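DUF1214 domain-containing protein (Burkholderia cenocepacia, PDB 6ANS) is of unknown function but belongs to the DUF1214 family and holds a phosphate ion between two similar sheets, perhaps marking a ligand pocket. Local coordinates at residues Ala114-Arg119 against Pro186-Leu191; Phe136-Gly141 against Leu150-Leu155; Gly142-Gly147 against Ala235-Gln240; Pro274-Tyr279 against Arg366-Ala371. All coordinates share one frame; numbering follows the deposited sequence.

Interaction 1 of 4, residues Ala114-Arg119 against Pro186-Leu191; sequences ARVDGR and PDTNAL
An antiparallel strand pair from the sheet of strands 109-115, 188-196, 133-140 and 151-155, fraying into a turn, brings Ala114-Arg119 against Pro186-Leu191. Ala114 and Leu191 form a hydrogen-bonded pair: Ala114 N reaches Leu191 O at 3.0 Å, and Leu191 N returns to Ala114 O at 2.9 Å. Beyond it, Val116 N binds Asn189 O at 3.0 Å, next to a classic bulge, where Asn189 and Ala190 both face Gln139. The bond from Gly118 N to Thr188 O is weak, bent to 127° at the hydrogen.

On the Arg115 side, the bends at chi2 and chi3 fold the guanidinium back over the Asn189 amide. The two groups stack with planes 26° apart, Arg115 NH2 lying 3.7 Å from Asn189 ND2; Tyr113 takes NH1 of Arg115 and Gly141 O takes that amide nitrogen. At the turn, Asp117 OD1 accepts from Arg119 N in an Asx turn, while Arg119 grips the carboxylate in a side-on salt bridge through NE and NH2. A water links Asp117 OD1 to Pro186 O, 2.6 Å from the latter.

Met80 and His81 of helix 60-83 pack on Arg115, whereas Leu191 lies against Phe136 of strand 133-140 and Val124 of strand 122-125.

Interaction 2 of 4, residues Phe136-Gly141 against Leu150-Leu155; sequences FGTQKG and LQTGFL
Phe136, Lys140 and Leu150 are among the residues burying most surface where strands 133-140 and 151-155 pair as antiparallel neighbours, joined through the short helix 143-146; the axes of 136-140 and 151-155 approach to 4.4 Å. The ring of Phe136 presents its edge to Leu155 O, the same oxygen that Phe136 N binds at 2.8 Å; Leu191 and Val193 of the neighbouring strand also touch this side chain.

At the other end Lys140 N binds Leu150 O at 2.9 Å. The Lys140 side chain starts between its own N and carbonyl carbon (chi1 65°) and then runs fully extended, which carries CD to 3.7 Å from Thr152 CG2 and CE past Leu150 CB, before NZ ends in a salt bridge with Glu185. A water closes this end, donating to Lys140 O and accepting from Leu150 N.

Between the ends the register slips by one residue: Thr138 pairs with Gly153, but Gln139 with Gln151, the signature of a beta bulge. Thr152 lies at the slip, its N bonded to Thr138 O at 2.8 Å and its OG1 just 2.7 Å from Thr138 OG1. On the face carrying Gln139 and Gln151, NE2 of Gln151 donates at 3.1 Å to a lone pair of Gln139 OE1 in the carbonyl plane, although the two amide planes are turned 54° apart.

Interaction 3 of 4, residues Gly142-Gly147 against Ala235-Gln240; sequences GYETDG and AQFVEQ
A short, weakly bonded helix around 143-146 rests against helix 224-251, and the backbones come closest where the CA atoms of Glu144 and Phe237 are 4.1 Å apart. Gly142 O accepts from both Thr145 N and Asp146 N, and Gly142 N in turn donates to Asp146 OD1 at 3.1 Å, a side-chain bond that closes back on the start of the turn. Gly147, with positive phi, is the first residue to leave the helical conformation.

So close a backbone approach puts Glu144 CB 3.5 Å from Phe237 N. From there the Glu144 chain doubles back: CG lies between the backbone N and the carbonyl carbon (chi1 78°), and chi2 bends again, so that the carboxylate comes alongside the Phe237 ring. The two planes differ by only 12°, and Glu144 OE1 meets the ring at its edge, 3.6 Å from Phe237 CD1. OE2 accepts a hydrogen bond from Thr145 OG1 on its anti side, while OE1 has a weak bond to His81 of helix 60-83.

Tyr143 touches another part of the same ring. The aromatic planes are 21° apart but slid so far, with centroids separated by 5.9 Å, that they barely overlap, and the touch is through CD2 of Tyr143 and CE1 of Phe237 at 3.8 Å. The Tyr143 hydroxyl continues to Val270 O. Farther along helix 224-251, Gln240 brings CB to 3.2 Å from Tyr143 O.

No hydrogen bond joins the two segments, so their contact rests on packing; the in-plane carboxylate oxygen at the ring edge probably adds a modest electrostatic attraction to the ring's C-H groups.

Interaction 4 of 4, residues Pro274-Tyr279 against Arg366-Ala371; sequences PNIYYY and RWVGAA. With PO4 (phosphate ion), chain E.
A phosphate-holding pocket lies on one face of the strand pair formed by Pro274-Tyr279 and Arg366-Ala371, where Tyr278 and Arg366 reach the ion together. The Arg366 chain is extended from CG to NE, which delivers the guanidinium side-on: Arg366 NE donates to phosphate O1 at 2.7 Å and NH2 to O2 at 2.9 Å. Tyr278 OH lies a very short 2.5 Å from phosphate O4, a length to be taken with caution, and also bonds with Asp273 N. Ile276 lines the pocket with CD1 near O1, and its CG2 sits over the centre of the Tyr278 ring. Tyr111 and Arg194, from the other four-stranded antiparallel sheet, also bind the ion, and NH1 of Arg366 bonds to Asn305 and Gln307. The phosphate probably came from the crystallisation liquor, yet it may mark a site suited to an anion.

The backbones belong to the antiparallel sheet of strands 276-284, 360-368, 303-309 and 324-326; the axes of 276-279 and 366-368 approach to 4.6 Å, with directions 171° apart. Tyr277 N binds Trp367 O at 2.8 Å in the central hydrogen-bonded pair, and Gly369 N closes the end on Asn275 O at 2.9 Å.

On the opposite face Trp367 NE1 makes a weak bond of 3.0 Å to Tyr279 OH, bent to 129° at the hydrogen; the stronger partners are Val374 O for the nitrogen and His375 for the hydroxyl. Trp367 CD1 lies at the edge of the Tyr279 ring, but the pair as a whole is oblique.

Overall arrangement
Interactions 1 and 2, with centres 9 Å apart, share one antiparallel sheet, 2 being nested along the chain inside the loop closed by 1. They join through Asn189 with Gly141 and Thr188 with Thr152. Interaction 3 crosses both in sequence: its short helix 143-146 connects the two strands of interaction 2 and meets helix 224-251, about 17 Å from either centre. Interaction 4 follows in series, in a second sheet with the same strand order, 1-4-2-3. Its centre is about 17 Å from that of interaction 2, and Pro274 and Asn275 touch Gln151 and Phe154. Thus the loop leading into the second sheet packs on the edge strand of the first, and residues from both sheets reach the phosphate.

Interaction 1 of 4, residues Ala114-Arg119 against Pro186-Leu191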
loop_
_atom_site.group_PDB
_atom_site.type_symbol
_atom_site.label_atom_id
_atom_site.label_comp_id
_atom_site.label_asym_id
_atom_site.label_seq_id
_atom_site.Cartn_x
_atom_site.Cartn_y
_atom_site.Cartn_z
ATOM N N ALA A 114 11.781 5.265 5.705
ATOM C CA ALA A 114 12.668 4.179 5.317
ATOM C C ALA A 114 13.328 3.605 6.561
ATOM O O ALA A 114 13.783 4.352 7.438
ATOM C CB ALA A 114 13.737 4.642 4.327
ATOM N N ARG A 115 13.388 2.278 6.622
ATOM C CA ARG A 115 14.184 1.616 7.642
ATOM C C ARG A 115 15.648 1.757 7.290
ATOM O O ARG A 115 16.044 1.554 6.143
ATOM C CB ARG A 115 13.829 0.134 7.759
ATOM C CG ARG A 115 12.433 -0.152 8.270
ATOM C CD ARG A 115 12.261 0.339 9.701
ATOM N NE ARG A 115 12.917 -0.496 10.698
ATOM C CZ ARG A 115 12.553 -0.512 11.977
ATOM N NH1 ARG A 115 11.546 0.258 12.381
ATOM N NH2 ARG A 115 13.185 -1.283 12.854
ATOM N N VAL A 116 16.457 2.128 8.274
ATOM C CA VAL A 116 17.885 2.236 8.082
ATOM C C VAL A 116 18.557 1.536 9.261
ATOM O O VAL A 116 17.921 1.205 10.260
ATOM C CB VAL A 116 18.332 3.709 7.950
ATOM C CG1 VAL A 116 17.724 4.358 6.693
ATOM C CG2 VAL A 116 17.909 4.494 9.175
ATOM N N ASP A 117 19.857 1.303 9.119
ATOM C CA ASP A 117 20.712 0.765 10.170
ATOM C C ASP A 117 21.678 1.873 10.579
ATOM O O ASP A 117 22.519 2.295 9.776
ATOM C CB ASP A 117 21.473 -0.458 9.654
ATOM C CG ASP A 117 22.304 -1.151 10.719
ATOM O OD1 ASP A 117 22.696 -0.516 11.720
ATOM O OD2 ASP A 117 22.601 -2.350 10.519
ATOM N N GLY A 118 21.587 2.313 11.832
ATOM C CA GLY A 118 22.433 3.410 12.286
ATOM C C GLY A 118 23.926 3.130 12.236
ATOM O O GLY A 118 24.726 4.063 12.385
ATOM N N ARG A 119 24.323 1.883 12.032
ATOM C CA ARG A 119 25.736 1.564 11.913
ATOM C C ARG A 119 26.253 1.690 10.487
ATOM O O ARG A 119 27.454 1.527 10.261
ATOM C CB ARG A 119 25.986 0.149 12.435
ATOM C CG ARG A 119 25.574 -0.046 13.897
ATOM C CD ARG A 119 25.525 -1.518 14.250
ATOM N NE ARG A 119 24.562 -2.239 13.423
ATOM C CZ ARG A 119 24.358 -3.551 13.497
ATOM N NH1 ARG A 119 25.061 -4.282 14.357
ATOM N NH2 ARG A 119 23.468 -4.139 12.708
ATOM N N PRO A 186 24.075 4.487 16.531
ATOM C CA PRO A 186 24.018 3.048 16.212
ATOM C C PRO A 186 22.615 2.451 16.279
ATOM O O PRO A 186 22.280 1.588 15.459
ATOM C CB PRO A 186 24.949 2.428 17.270
ATOM C CG PRO A 186 25.960 3.521 17.548
ATOM C CD PRO A 186 25.216 4.827 17.410
ATOM N N ASP A 187 21.791 2.884 17.235
ATOM C CA ASP A 187 20.435 2.379 17.397
ATOM C C ASP A 187 19.428 3.024 16.456
ATOM O O ASP A 187 18.267 2.607 16.456
ATOM C CB ASP A 187 19.959 2.588 18.838
ATOM C CG ASP A 187 20.499 1.546 19.792
ATOM O OD1 ASP A 187 21.162 0.588 19.338
ATOM O OD2 ASP A 187 20.264 1.693 21.010
ATOM N N THR A 188 19.818 4.051 15.702
ATOM C CA THR A 188 18.896 4.655 14.752
ATOM C C THR A 188 18.406 3.584 13.795
ATOM O O THR A 188 19.193 2.769 13.308
ATOM C CB THR A 188 19.577 5.779 13.971
ATOM O OG1 THR A 188 19.935 6.839 14.864
ATOM C CG2 THR A 188 18.645 6.303 12.867
ATOM N N ASN A 189 17.099 3.570 13.541
ATOM C CA ASN A 189 16.538 2.564 12.642
ATOM C C ASN A 189 15.529 3.098 11.637
ATOM O O ASN A 189 14.985 2.301 10.864
ATOM C CB ASN A 189 15.891 1.419 13.459
ATOM C CG ASN A 189 14.727 1.888 14.326
ATOM O OD1 ASN A 189 14.117 2.943 14.092
ATOM N ND2 ASN A 189 14.435 1.116 15.359
ATOM N N ALA A 190 15.251 4.402 11.616
ATOM C CA ALA A 190 14.281 4.939 10.669
ATOM C C ALA A 190 14.649 6.358 10.238
ATOM O O ALA A 190 15.232 7.135 11.000
ATOM C CB ALA A 190 12.867 4.955 11.249
ATOM N N LEU A 191 14.276 6.682 9.009
ATOM C CA LEU A 191 14.283 8.040 8.504
ATOM C C LEU A 191 12.844 8.419 8.192
ATOM O O LEU A 191 12.162 7.718 7.434
ATOM C CB LEU A 191 15.153 8.162 7.255
ATOM C CG LEU A 191 14.910 9.454 6.466
ATOM C CD1 LEU A 191 15.463 10.672 7.215
ATOM C CD2 LEU A 191 15.497 9.339 5.068
HETATM O O HOH W 1 21.582 -0.522 14.156
#

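Interaction 2 of 4, residues Phe136-Gly141 against Leu150-Leu155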
loop_
_atom_site.group_PDB
_atom_site.type_symbol
_atom_site.label_atom_id
_atom_site.label_comp_id
_atom_site.label_asym_id
_atom_site.label_seq_id
_atom_site.Cartn_x
_atom_site.Cartn_y
_atom_site.Cartn_z
ATOM N N PHE A 136 13.615 16.195 7.523
ATOM C CA PHE A 136 14.179 14.852 7.601
ATOM C C PHE A 136 14.516 14.560 9.053
ATOM O O PHE A 136 15.364 15.236 9.629
ATOM C CB PHE A 136 15.447 14.711 6.751
ATOM C CG PHE A 136 15.261 15.034 5.285
ATOM C CD1 PHE A 136 14.953 14.038 4.377
ATOM C CD2 PHE A 136 15.421 16.337 4.815
ATOM C CE1 PHE A 136 14.785 14.335 3.022
ATOM C CE2 PHE A 136 15.264 16.633 3.471
ATOM C CZ PHE A 136 14.948 15.628 2.575
ATOM N N GLY A 137 13.886 13.550 9.634
ATOM C CA GLY A 137 14.210 13.105 10.982
ATOM C C GLY A 137 14.690 11.667 11.004
ATOM O O GLY A 137 14.105 10.803 10.350
ATOM N N THR A 138 15.755 11.406 11.758
ATOM C CA THR A 138 16.116 10.022 12.017
ATOM C C THR A 138 15.634 9.642 13.410
ATOM O O THR A 138 15.587 10.478 14.311
ATOM C CB THR A 138 17.618 9.767 11.838
ATOM O OG1 THR A 138 18.373 10.530 12.776
ATOM C CG2 THR A 138 18.041 10.133 10.404
ATOM N N GLN A 139 15.177 8.402 13.550
ATOM C CA GLN A 139 14.507 7.956 14.761
ATOM C C GLN A 139 15.074 6.609 15.186
ATOM O O GLN A 139 15.685 5.885 14.394
ATOM C CB GLN A 139 12.976 7.842 14.566
ATOM C CG GLN A 139 12.326 8.899 13.654
ATOM C CD GLN A 139 12.298 10.315 14.268
ATOM O OE1 GLN A 139 12.420 11.306 13.550
ATOM N NE2 GLN A 139 12.139 10.403 15.593
ATOM N N LYS A 140 14.855 6.264 16.451
ATOM C CA LYS A 140 15.280 4.972 16.958
ATOM C C LYS A 140 14.116 4.338 17.705
ATOM O O LYS A 140 13.042 4.935 17.815
ATOM C CB LYS A 140 16.521 5.112 17.855
ATOM C CG LYS A 140 16.276 5.890 19.123
ATOM C CD LYS A 140 17.598 6.054 19.895
ATOM C CE LYS A 140 17.416 6.859 21.167
ATOM N NZ LYS A 140 18.708 6.949 21.922
ATOM N N GLY A 141 14.345 3.132 18.243
ATOM C CA GLY A 141 13.291 2.421 18.953
ATOM C C GLY A 141 12.134 2.127 18.013
ATOM O O GLY A 141 12.320 1.715 16.864
ATOM N N LEU A 150 11.936 8.019 19.430
ATOM C CA LEU A 150 12.864 9.066 19.830
ATOM C C LEU A 150 13.746 9.495 18.664
ATOM O O LEU A 150 14.226 8.668 17.885
ATOM C CB LEU A 150 13.720 8.572 20.999
ATOM C CG LEU A 150 12.943 8.215 22.268
ATOM C CD1 LEU A 150 13.846 7.508 23.283
ATOM C CD2 LEU A 150 12.357 9.485 22.875
ATOM N N GLN A 151 13.965 10.802 18.557
ATOM C CA GLN A 151 14.705 11.362 17.439
ATOM C C GLN A 151 16.202 11.336 17.700
ATOM O O GLN A 151 16.655 11.625 18.806
ATOM C CB GLN A 151 14.247 12.801 17.173
ATOM C CG GLN A 151 14.816 13.412 15.921
ATOM C CD GLN A 151 13.934 14.510 15.376
ATOM O OE1 GLN A 151 14.019 15.668 15.810
ATOM N NE2 GLN A 151 13.070 14.157 14.425
ATOM N N THR A 152 16.972 11.026 16.662
ATOM C CA THR A 152 18.424 11.040 16.751
ATOM C C THR A 152 19.092 12.098 15.870
ATOM O O THR A 152 20.265 12.403 16.094
ATOM C CB THR A 152 18.995 9.657 16.395
ATOM O OG1 THR A 152 18.469 9.227 15.123
ATOM C CG2 THR A 152 18.646 8.640 17.470
ATOM N N GLY A 153 18.385 12.679 14.904
ATOM C CA GLY A 153 18.941 13.712 14.041
ATOM C C GLY A 153 17.814 14.421 13.324
ATOM O O GLY A 153 16.675 13.948 13.289
ATOM N N PHE A 154 18.145 15.570 12.742
ATOM C CA PHE A 154 17.115 16.396 12.138
ATOM C C PHE A 154 17.739 17.341 11.123
ATOM O O PHE A 154 18.818 17.880 11.354
ATOM C CB PHE A 154 16.337 17.197 13.194
ATOM C CG PHE A 154 15.219 18.000 12.608
ATOM C CD1 PHE A 154 13.999 17.399 12.311
ATOM C CD2 PHE A 154 15.392 19.349 12.319
ATOM C CE1 PHE A 154 12.956 18.138 11.745
ATOM C CE2 PHE A 154 14.367 20.090 11.766
ATOM C CZ PHE A 154 13.139 19.483 11.473
ATOM N N LEU A 155 17.053 17.529 10.000
ATOM C CA LEU A 155 17.491 18.486 8.992
ATOM C C LEU A 155 16.266 19.035 8.279
ATOM O O LEU A 155 15.402 18.263 7.851
ATOM C CB LEU A 155 18.442 17.823 7.988
ATOM C CG LEU A 155 18.931 18.604 6.778
ATOM C CD1 LEU A 155 19.828 19.739 7.207
ATOM C CD2 LEU A 155 19.668 17.684 5.811
HETATM O O HOH W 2 12.293 5.414 20.498
#

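Interaction 3 of 4, residues Gly142-Gly147 against Ala235-Gln240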
loop_
_atom_site.group_PDB
_atom_site.type_symbol
_atom_site.label_atom_id
_atom_site.label_comp_id
_atom_site.label_asym_id
_atom_site.label_seq_id
_atom_site.Cartn_x
_atom_site.Cartn_y
_atom_site.Cartn_z
ATOM N N GLY A 142 10.928 2.368 18.489
ATOM C CA GLY A 142 9.724 2.174 17.702
ATOM C C GLY A 142 8.553 1.898 18.613
ATOM O O GLY A 142 8.705 1.457 19.754
ATOM N N TYR A 143 7.347 2.174 18.099
ATOM C CA TYR A 143 6.157 1.939 18.912
ATOM C C TYR A 143 6.097 0.487 19.356
ATOM O O TYR A 143 5.694 0.200 20.484
ATOM C CB TYR A 143 4.874 2.302 18.158
ATOM C CG TYR A 143 4.731 3.753 17.777
ATOM C CD1 TYR A 143 5.477 4.763 18.420
ATOM C CD2 TYR A 143 3.860 4.123 16.755
ATOM C CE1 TYR A 143 5.340 6.105 18.037
ATOM C CE2 TYR A 143 3.718 5.458 16.370
ATOM C CZ TYR A 143 4.450 6.438 17.008
ATOM O OH TYR A 143 4.276 7.734 16.609
ATOM N N GLU A 144 6.485 -0.440 18.472
ATOM C CA GLU A 144 6.437 -1.859 18.810
ATOM C C GLU A 144 7.480 -2.241 19.856
ATOM O O GLU A 144 7.353 -3.305 20.464
ATOM C CB GLU A 144 6.636 -2.733 17.566
ATOM C CG GLU A 144 8.084 -2.849 17.092
ATOM C CD GLU A 144 8.662 -1.524 16.614
ATOM O OE1 GLU A 144 7.945 -0.793 15.921
ATOM O OE2 GLU A 144 9.825 -1.210 16.940
ATOM N N THR A 145 8.511 -1.413 20.060
ATOM C CA THR A 145 9.606 -1.758 20.974
ATOM C C THR A 145 9.490 -1.023 22.308
ATOM O O THR A 145 9.247 -1.654 23.341
ATOM C CB THR A 145 10.965 -1.462 20.329
ATOM O OG1 THR A 145 11.111 -2.251 19.142
ATOM C CG2 THR A 145 12.096 -1.815 21.287
ATOM N N ASP A 146 9.666 0.304 22.304
ATOM C CA ASP A 146 9.567 1.108 23.519
ATOM C C ASP A 146 8.335 2.008 23.544
ATOM O O ASP A 146 8.216 2.845 24.441
ATOM C CB ASP A 146 10.827 1.965 23.731
ATOM C CG ASP A 146 11.234 2.783 22.488
ATOM O OD1 ASP A 146 10.474 2.888 21.496
ATOM O OD2 ASP A 146 12.332 3.370 22.533
ATOM N N GLY A 147 7.410 1.852 22.598
ATOM C CA GLY A 147 6.291 2.774 22.515
ATOM C C GLY A 147 6.685 4.192 22.141
ATOM O O GLY A 147 5.898 5.123 22.326
ATOM N N ALA A 235 3.149 -7.371 14.279
ATOM C CA ALA A 235 1.978 -7.622 15.122
ATOM C C ALA A 235 2.013 -6.760 16.370
ATOM O O ALA A 235 0.988 -6.201 16.778
ATOM C CB ALA A 235 1.890 -9.111 15.513
ATOM N N GLN A 236 3.188 -6.645 16.996
ATOM C CA GLN A 236 3.299 -5.849 18.213
ATOM C C GLN A 236 3.154 -4.359 17.930
ATOM O O GLN A 236 2.712 -3.611 18.808
ATOM C CB GLN A 236 4.624 -6.162 18.917
ATOM C CG GLN A 236 4.563 -7.466 19.731
ATOM C CD GLN A 236 5.876 -8.219 19.738
ATOM O OE1 GLN A 236 6.933 -7.652 19.434
ATOM N NE2 GLN A 236 5.826 -9.504 20.117
ATOM N N PHE A 237 3.507 -3.919 16.716
ATOM C CA PHE A 237 3.251 -2.539 16.306
ATOM C C PHE A 237 1.760 -2.212 16.337
ATOM O O PHE A 237 1.370 -1.134 16.797
ATOM C CB PHE A 237 3.826 -2.297 14.907
ATOM C CG PHE A 237 3.687 -0.870 14.411
ATOM C CD1 PHE A 237 4.691 0.072 14.659
ATOM C CD2 PHE A 237 2.566 -0.481 13.679
ATOM C CE1 PHE A 237 4.574 1.385 14.187
ATOM C CE2 PHE A 237 2.433 0.828 13.211
ATOM C CZ PHE A 237 3.443 1.769 13.460
ATOM N N VAL A 238 0.913 -3.116 15.834
ATOM C CA VAL A 238 -0.532 -2.870 15.849
ATOM C C VAL A 238 -1.027 -2.704 17.278
ATOM O O VAL A 238 -1.732 -1.739 17.610
ATOM C CB VAL A 238 -1.294 -4.014 15.150
ATOM C CG1 VAL A 238 -2.793 -3.800 15.320
ATOM C CG2 VAL A 238 -0.936 -4.082 13.689
ATOM N N GLU A 239 -0.655 -3.639 18.148
ATOM C CA GLU A 239 -1.131 -3.588 19.527
ATOM C C GLU A 239 -0.615 -2.352 20.246
ATOM O O GLU A 239 -1.386 -1.634 20.895
ATOM C CB GLU A 239 -0.708 -4.847 20.282
ATOM C CG GLU A 239 -1.101 -4.824 21.761
ATOM C CD GLU A 239 -1.158 -6.209 22.365
ATOM O OE1 GLU A 239 -0.100 -6.875 22.360
ATOM O OE2 GLU A 239 -2.237 -6.615 22.873
ATOM N N GLN A 240 0.690 -2.073 20.127
ATOM C CA GLN A 240 1.275 -0.962 20.887
ATOM C C GLN A 240 0.855 0.397 20.336
ATOM O O GLN A 240 0.647 1.341 21.106
ATOM C CB GLN A 240 2.803 -1.059 20.916
ATOM C CG GLN A 240 3.355 -2.269 21.650
ATOM C CD GLN A 240 2.862 -2.351 23.082
ATOM O OE1 GLN A 240 2.844 -1.350 23.808
ATOM N NE2 GLN A 240 2.460 -3.549 23.498
#

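Interaction 4 of 4, residues Pro274-Tyr279 against Arg366-Ala371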
loop_
_atom_site.group_PDB
_atom_site.type_symbol
_atom_site.label_atom_id
_atom_site.label_comp_id
_atom_site.label_asym_id
_atom_site.label_seq_id
_atom_site.Cartn_x
_atom_site.Cartn_y
_atom_site.Cartn_z
ATOM N N PRO A 274 10.495 18.547 15.380
ATOM C CA PRO A 274 10.870 19.561 16.388
ATOM C C PRO A 274 10.598 21.001 15.985
ATOM O O PRO A 274 10.764 21.878 16.845
ATOM C CB PRO A 274 12.376 19.330 16.577
ATOM C CG PRO A 274 12.821 18.701 15.303
ATOM C CD PRO A 274 11.666 17.802 14.895
ATOM N N ASN A 275 10.212 21.281 14.728
ATOM C CA ASN A 275 9.739 22.612 14.354
ATOM C C ASN A 275 8.297 22.863 14.740
ATOM O O ASN A 275 7.835 24.000 14.624
ATOM C CB ASN A 275 9.845 22.855 12.842
ATOM C CG ASN A 275 11.260 23.074 12.393
ATOM O OD1 ASN A 275 12.069 23.667 13.113
ATOM N ND2 ASN A 275 11.574 22.602 11.197
ATOM N N ILE A 276 7.582 21.848 15.202
ATOM C CA ILE A 276 6.135 21.915 15.326
ATOM C C ILE A 276 5.755 22.019 16.793
ATOM O O ILE A 276 6.268 21.275 17.637
ATOM C CB ILE A 276 5.465 20.698 14.674
ATOM C CG1 ILE A 276 5.935 20.570 13.222
ATOM C CG2 ILE A 276 3.961 20.833 14.768
ATOM C CD1 ILE A 276 5.182 19.503 12.445
ATOM N N TYR A 277 4.849 22.939 17.083
ATOM C CA TYR A 277 4.208 23.061 18.380
ATOM C C TYR A 277 2.792 22.510 18.244
ATOM O O TYR A 277 2.021 22.974 17.392
ATOM C CB TYR A 277 4.212 24.528 18.824
ATOM C CG TYR A 277 3.850 24.762 20.265
ATOM C CD1 TYR A 277 2.528 24.937 20.645
ATOM C CD2 TYR A 277 4.836 24.852 21.247
ATOM C CE1 TYR A 277 2.186 25.184 21.962
ATOM C CE2 TYR A 277 4.504 25.093 22.583
ATOM C CZ TYR A 277 3.176 25.257 22.926
ATOM O OH TYR A 277 2.816 25.490 24.231
ATOM N N TYR A 278 2.471 21.498 19.045
ATOM C CA TYR A 278 1.242 20.726 18.909
ATOM C C TYR A 278 0.211 21.093 19.973
ATOM O O TYR A 278 0.552 21.396 21.124
ATOM C CB TYR A 278 1.525 19.230 19.016
ATOM C CG TYR A 278 2.456 18.645 17.968
ATOM C CD1 TYR A 278 1.939 18.035 16.818
ATOM C CD2 TYR A 278 3.837 18.654 18.144
ATOM C CE1 TYR A 278 2.781 17.480 15.858
ATOM C CE2 TYR A 278 4.691 18.100 17.188
ATOM C CZ TYR A 278 4.150 17.512 16.041
ATOM O OH TYR A 278 4.969 16.938 15.092
ATOM N N TYR A 279 -1.063 21.034 19.572
ATOM C CA TYR A 279 -2.212 20.988 20.475
ATOM C C TYR A 279 -3.038 19.762 20.116
ATOM O O TYR A 279 -3.382 19.572 18.944
ATOM C CB TYR A 279 -3.096 22.234 20.356
ATOM C CG TYR A 279 -2.370 23.562 20.463
ATOM C CD1 TYR A 279 -2.558 24.394 21.560
ATOM C CD2 TYR A 279 -1.521 23.995 19.455
ATOM C CE1 TYR A 279 -1.897 25.625 21.660
ATOM C CE2 TYR A 279 -0.849 25.217 19.551
ATOM C CZ TYR A 279 -1.047 26.023 20.655
ATOM O OH TYR A 279 -0.403 27.234 20.734
ATOM N N ARG A 366 -1.513 22.724 14.791
ATOM C CA ARG A 366 -0.063 22.839 14.652
ATOM C C ARG A 366 0.333 24.270 14.344
ATOM O O ARG A 366 -0.214 24.873 13.419
ATOM C CB ARG A 366 0.476 21.958 13.529
ATOM C CG ARG A 366 0.385 20.460 13.766
ATOM C CD ARG A 366 0.923 19.755 12.522
ATOM N NE ARG A 366 0.625 18.332 12.533
ATOM C CZ ARG A 366 -0.560 17.813 12.217
ATOM N NH1 ARG A 366 -1.568 18.612 11.881
ATOM N NH2 ARG A 366 -0.741 16.494 12.259
ATOM N N TRP A 367 1.300 24.796 15.095
ATOM C CA TRP A 367 2.155 25.882 14.624
ATOM C C TRP A 367 3.483 25.282 14.178
ATOM O O TRP A 367 4.084 24.493 14.913
ATOM C CB TRP A 367 2.430 26.939 15.700
ATOM C CG TRP A 367 1.240 27.585 16.349
ATOM C CD1 TRP A 367 0.925 27.563 17.676
ATOM C CD2 TRP A 367 0.230 28.381 15.713
ATOM N NE1 TRP A 367 -0.219 28.288 17.906
ATOM C CE2 TRP A 367 -0.669 28.797 16.716
ATOM C CE3 TRP A 367 -0.005 28.774 14.395
ATOM C CZ2 TRP A 367 -1.790 29.585 16.440
ATOM C CZ3 TRP A 367 -1.121 29.558 14.120
ATOM C CH2 TRP A 367 -1.999 29.950 15.140
ATOM N N VAL A 368 3.926 25.631 12.975
ATOM C CA VAL A 368 5.209 25.178 12.440
ATOM C C VAL A 368 6.131 26.388 12.303
ATOM O O VAL A 368 5.850 27.318 11.530
ATOM C CB VAL A 368 5.039 24.449 11.099
ATOM C CG1 VAL A 368 6.381 23.938 10.596
ATOM C CG2 VAL A 368 4.055 23.283 11.250
ATOM N N GLY A 369 7.225 26.386 13.060
ATOM C CA GLY A 369 8.179 27.478 12.965
ATOM C C GLY A 369 7.702 28.781 13.569
ATOM O O GLY A 369 8.055 29.856 13.066
ATOM N N ALA A 370 6.884 28.718 14.617
ATOM C CA ALA A 370 6.411 29.905 15.317
ATOM C C ALA A 370 7.282 30.151 16.541
ATOM O O ALA A 370 7.405 29.275 17.404
ATOM C CB ALA A 370 4.949 29.742 15.733
ATOM N N ALA A 371 7.865 31.351 16.624
ATOM C CA ALA A 371 8.665 31.709 17.787
ATOM C C ALA A 371 7.801 31.805 19.035
ATOM O O ALA A 371 8.205 31.360 20.114
ATOM C CB ALA A 371 9.392 33.029 17.540
HETATM P P PO4 E . 3.076 15.509 12.463
HETATM O O1 PO4 E . 2.999 17.014 12.373
HETATM O O2 PO4 E . 1.690 15.012 12.725
HETATM O O3 PO4 E . 3.629 14.907 11.196
HETATM O O4 PO4 E . 4.003 15.185 13.608
HETATM O O HOH W 3 5.929 26.175 16.082
#